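Local coordinates for glycosylation Associate Protein 2 (Streptococcus agalactiae serotype V, PDB 6OYC) that probably takes part, in complex with its Gap1 and Gap3 partners, in the glycosylation and accessory Sec export of a streptococcal surface glycoprotein, at residues B[291-296]-B[356-361]; B[322-327]-B[349-354]. All blocks are in the same frame, centred on the assembly; numbering follows the deposited sequence.

In the fold
Both contacts belong to the mixed eight-stranded sheet and flanking helices of the alpha/beta-hydrolase-like domain. They share helix 341-358. Contact 2 sets the middle of this helix against strand 323-327, and contact 1 sets its C-terminal end against the loop between strands 283-289 and 297-301. Along the chain the order is 291-296, 322-327, 349-354, 356-361, so contact 2 falls between the two halves of contact 1. Their centres lie about 11 Å apart, and they meet where Pro322 packs on Val291 and on the backbone of Lys294 and Pro296. Successive parts of one helix are thus packed, first on the sheet and then on the loop, with contact 2 nearer the centre of the chain.

Contact 1: residues B[291-296]-B[356-361]; sequences VDFKPP and AFLNFS
Phe360 is the main bump of this contact, and the loop 291-296 supplies much of the hollow. The ring follows the Schellman motif that ends helix 341-358, where Asn359 leaves helical geometry. Its CG stands anti to its own carbonyl carbon (chi1 -67°), and this turns the ring to the loop. Pro295 covers one face in a CH-pi contact: its CG lies 3.9 Å from the centroid of the Phe360 ring, 21° off the normal. Leu358 of the same segment closes the opposite face, its CB 3.6 Å above the plane of the Phe360 ring. The ring is thus sandwiched, and Lys294 N sits at its edge, in plane. That N-H is turned to Asp292 OD1 in an Asx turn.

A second bump comes from the loop. The Phe293 ring reaches the last helical turn, where its CD2 lies 3.8 Å from Leu358 CD2. The neighbouring CE2 meets the Phe357 ring obliquely. Arg103 makes a cation-pi contact with Phe357, and Arg516 bonds the carbonyl oxygens of Lys294 and Pro295. At the rim of its ring, Phe360 CZ comes within 3.3 Å of Phe293 O.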
# COMPACT_ATOMS: atom_id res chain seq x y z
N VAL B 291 -0.38 2.21 -17.66
CA VAL B 291 -0.93 3.29 -18.49
C VAL B 291 -0.65 3.05 -19.97
O VAL B 291 -1.15 2.07 -20.54
CB VAL B 291 -0.42 4.66 -17.99
CG1 VAL B 291 -1.24 5.83 -18.60
CG2 VAL B 291 -0.51 4.69 -16.46
N ASP B 292 0.11 3.92 -20.63
CA ASP B 292 0.33 3.79 -22.08
C ASP B 292 1.59 3.00 -22.41
O ASP B 292 1.95 2.90 -23.59
CB ASP B 292 0.38 5.16 -22.78
CG ASP B 292 1.44 6.10 -22.19
OD1 ASP B 292 2.49 5.63 -21.68
OD2 ASP B 292 1.22 7.33 -22.25
N PHE B 293 2.27 2.44 -21.41
CA PHE B 293 3.42 1.56 -21.59
C PHE B 293 4.59 2.27 -22.26
O PHE B 293 5.48 1.62 -22.82
CB PHE B 293 3.04 0.31 -22.40
CG PHE B 293 2.11 -0.64 -21.68
CD1 PHE B 293 0.75 -0.37 -21.59
CD2 PHE B 293 2.58 -1.85 -21.17
CE1 PHE B 293 -0.13 -1.27 -20.98
CE2 PHE B 293 1.71 -2.75 -20.55
CZ PHE B 293 0.36 -2.46 -20.46
N LYS B 294 4.59 3.57 -22.20
CA LYS B 294 5.66 4.35 -22.74
C LYS B 294 6.40 5.02 -21.61
O LYS B 294 5.84 5.35 -20.62
CB LYS B 294 5.09 5.35 -23.72
CG LYS B 294 4.28 4.67 -24.79
CD LYS B 294 4.02 5.56 -25.96
CE LYS B 294 2.70 5.26 -26.59
NZ LYS B 294 1.80 6.42 -26.41
N PRO B 295 7.69 5.25 -21.79
CA PRO B 295 8.54 5.86 -20.78
C PRO B 295 8.18 7.26 -20.41
O PRO B 295 7.63 7.96 -21.19
CB PRO B 295 9.88 5.88 -21.46
CG PRO B 295 9.83 4.77 -22.41
CD PRO B 295 8.45 4.79 -22.94
N PRO B 296 8.48 7.64 -19.20
CA PRO B 296 9.17 6.78 -18.26
C PRO B 296 8.26 6.21 -17.19
O PRO B 296 7.12 6.55 -17.15
CB PRO B 296 10.10 7.76 -17.61
CG PRO B 296 9.29 8.96 -17.51
CD PRO B 296 8.36 8.98 -18.66
N ALA B 356 11.22 -4.25 -15.63
CA ALA B 356 11.30 -5.43 -16.49
C ALA B 356 9.99 -5.66 -17.24
O ALA B 356 9.97 -5.81 -18.46
CB ALA B 356 11.68 -6.65 -15.67
N PHE B 357 8.87 -5.68 -16.51
CA PHE B 357 7.57 -5.85 -17.15
C PHE B 357 7.37 -4.86 -18.29
O PHE B 357 6.82 -5.22 -19.34
CB PHE B 357 6.45 -5.69 -16.11
CG PHE B 357 5.05 -5.77 -16.68
CD1 PHE B 357 4.41 -7.00 -16.82
CD2 PHE B 357 4.37 -4.63 -17.05
CE1 PHE B 357 3.10 -7.07 -17.32
CE2 PHE B 357 3.07 -4.69 -17.55
CZ PHE B 357 2.44 -5.91 -17.68
N LEU B 358 7.76 -3.60 -18.09
CA LEU B 358 7.64 -2.59 -19.14
C LEU B 358 8.75 -2.68 -20.18
O LEU B 358 8.69 -1.97 -21.19
CB LEU B 358 7.63 -1.19 -18.53
CG LEU B 358 6.34 -0.77 -17.82
CD1 LEU B 358 6.59 0.46 -16.98
CD2 LEU B 358 5.23 -0.51 -18.82
N ASN B 359 9.74 -3.55 -19.96
CA ASN B 359 11.00 -3.56 -20.71
C ASN B 359 11.60 -2.16 -20.81
O ASN B 359 12.06 -1.72 -21.86
CB ASN B 359 10.83 -4.19 -22.10
CG ASN B 359 12.06 -4.99 -22.51
OD1 ASN B 359 13.17 -4.45 -22.63
ND2 ASN B 359 11.87 -6.30 -22.70
N PHE B 360 11.58 -1.45 -19.69
CA PHE B 360 12.30 -0.20 -19.57
C PHE B 360 13.64 -0.46 -18.90
O PHE B 360 13.83 -1.47 -18.21
CB PHE B 360 11.51 0.82 -18.75
CG PHE B 360 10.25 1.30 -19.41
CD1 PHE B 360 9.89 0.84 -20.67
CD2 PHE B 360 9.41 2.20 -18.76
CE1 PHE B 360 8.73 1.28 -21.27
CE2 PHE B 360 8.25 2.64 -19.35
CZ PHE B 360 7.91 2.18 -20.62
N SER B 361 14.58 0.45 -19.12
CA SER B 361 15.87 0.41 -18.46
C SER B 361 15.89 1.40 -17.30
O SER B 361 14.98 2.21 -17.13
CB SER B 361 17.00 0.72 -19.45
OG SER B 361 17.08 2.12 -19.69

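Contact 2: residues B[322-327]-B[349-354]; sequences PFMLIC and DAIQEK
Met324 lays its CE methyl over one face of the flat peptide group between Ala350 and Ile351. CE stands above the peptide plane, 3.6 Å from Ala350 O. The oxygen of this peptide accepts a weak bond from Lys354 N one turn on.

Met324 reaches the helix because its chain is extended, with CG anti to the backbone N (chi1 -165°). Its methyl also touches Ala350 CB. One atom back, Met324 SD lies 3.8 Å from Lys354 CG, and the two side chains cross at about a right angle. Ile326 meets the helix further along the strand: its CD1 is 3.7 Å from Ile351 CD1, and the two methyls meet while the side chains stand nearly perpendicular. Ile351 thus packs on both strand residues, through CG1 and CD1. Lys354 bends at chi2 (-62°), which carries its NZ off to a salt bridge with Glu274. The same NZ lies 3.6 Å from OE1 of Glu353.

The helix segment runs nearly antiparallel to strand 323-327, 167° between directions and 10.3 Å between axes. Helix 341-358 links this strand to the parallel strand 365-370, a beta-alpha-beta crossover of the alpha/beta-hydrolase fold. Strand 323-327 itself lies between strands 283-289 and 297-301, while helix 313-318 packs on Phe323 and Leu325.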
# COMPACT_ATOMS: atom_id res chain seq x y z
N PRO B 322 3.27 5.79 -17.00
CA PRO B 322 3.22 4.60 -16.13
C PRO B 322 3.77 4.94 -14.76
O PRO B 322 4.74 5.69 -14.64
CB PRO B 322 4.12 3.58 -16.85
CG PRO B 322 4.22 4.09 -18.27
CD PRO B 322 4.07 5.57 -18.21
N PHE B 323 3.13 4.40 -13.72
CA PHE B 323 3.50 4.83 -12.37
C PHE B 323 3.33 3.73 -11.34
O PHE B 323 2.54 2.79 -11.48
CB PHE B 323 2.71 6.08 -11.95
CG PHE B 323 1.24 5.86 -11.67
CD1 PHE B 323 0.31 5.93 -12.70
CD2 PHE B 323 0.78 5.64 -10.37
CE1 PHE B 323 -1.04 5.77 -12.46
CE2 PHE B 323 -0.58 5.48 -10.10
CZ PHE B 323 -1.49 5.54 -11.14
N MET B 324 4.11 3.87 -10.28
CA MET B 324 4.13 2.95 -9.16
C MET B 324 4.01 3.77 -7.88
O MET B 324 4.61 4.85 -7.78
CB MET B 324 5.41 2.12 -9.16
CG MET B 324 5.39 0.91 -8.28
SD MET B 324 6.93 -0.01 -8.52
CE MET B 324 6.91 -1.15 -7.13
N LEU B 325 3.21 3.28 -6.94
CA LEU B 325 3.12 3.86 -5.60
C LEU B 325 3.66 2.86 -4.58
O LEU B 325 3.49 1.65 -4.73
CB LEU B 325 1.69 4.23 -5.25
CG LEU B 325 0.87 4.90 -6.35
CD1 LEU B 325 -0.56 5.11 -5.84
CD2 LEU B 325 1.52 6.23 -6.78
N ILE B 326 4.33 3.38 -3.56
CA ILE B 326 4.92 2.59 -2.49
C ILE B 326 4.57 3.27 -1.17
O ILE B 326 4.79 4.47 -1.01
CB ILE B 326 6.45 2.45 -2.65
CG1 ILE B 326 6.82 2.28 -4.13
CG2 ILE B 326 7.00 1.31 -1.79
CD1 ILE B 326 8.23 1.79 -4.38
N CYS B 327 4.02 2.50 -0.22
CA CYS B 327 3.72 3.02 1.10
C CYS B 327 4.23 2.04 2.16
O CYS B 327 4.41 0.85 1.89
CB CYS B 327 2.22 3.26 1.30
SG CYS B 327 1.25 1.74 1.27
N ASP B 349 13.73 -4.96 -5.69
CA ASP B 349 13.22 -5.94 -6.64
C ASP B 349 11.85 -5.54 -7.17
O ASP B 349 11.56 -5.73 -8.35
CB ASP B 349 13.16 -7.33 -5.99
CG ASP B 349 14.54 -7.89 -5.65
OD1 ASP B 349 15.56 -7.30 -6.07
OD2 ASP B 349 14.61 -8.92 -4.94
N ALA B 350 10.99 -4.99 -6.30
CA ALA B 350 9.63 -4.68 -6.72
C ALA B 350 9.62 -3.62 -7.81
O ALA B 350 8.84 -3.71 -8.76
CB ALA B 350 8.78 -4.23 -5.54
N ILE B 351 10.48 -2.61 -7.68
CA ILE B 351 10.59 -1.61 -8.74
C ILE B 351 11.27 -2.20 -9.98
O ILE B 351 10.77 -2.04 -11.11
CB ILE B 351 11.33 -0.35 -8.23
CG1 ILE B 351 10.59 0.22 -7.01
CG2 ILE B 351 11.39 0.72 -9.33
CD1 ILE B 351 11.46 0.98 -6.05
N GLN B 352 12.37 -2.94 -9.81
CA GLN B 352 13.02 -3.57 -10.96
C GLN B 352 12.07 -4.50 -11.69
O GLN B 352 12.13 -4.61 -12.92
CB GLN B 352 14.27 -4.33 -10.52
CG GLN B 352 15.34 -3.42 -9.94
CD GLN B 352 16.71 -4.07 -9.71
OE1 GLN B 352 17.73 -3.41 -9.91
NE2 GLN B 352 16.73 -5.33 -9.26
N GLU B 353 11.19 -5.17 -10.95
CA GLU B 353 10.24 -6.07 -11.59
C GLU B 353 9.30 -5.32 -12.52
O GLU B 353 8.98 -5.80 -13.61
CB GLU B 353 9.47 -6.84 -10.52
CG GLU B 353 8.62 -7.98 -11.03
CD GLU B 353 7.70 -8.53 -9.94
OE1 GLU B 353 6.47 -8.34 -10.05
OE2 GLU B 353 8.21 -9.13 -8.97
N LYS B 354 8.88 -4.11 -12.14
CA LYS B 354 7.96 -3.37 -13.00
C LYS B 354 8.68 -2.71 -14.17
O LYS B 354 8.08 -2.54 -15.24
CB LYS B 354 7.19 -2.33 -12.20
CG LYS B 354 6.55 -2.89 -10.96
CD LYS B 354 5.52 -3.94 -11.29
CE LYS B 354 5.17 -4.75 -10.04
NZ LYS B 354 4.07 -5.72 -10.32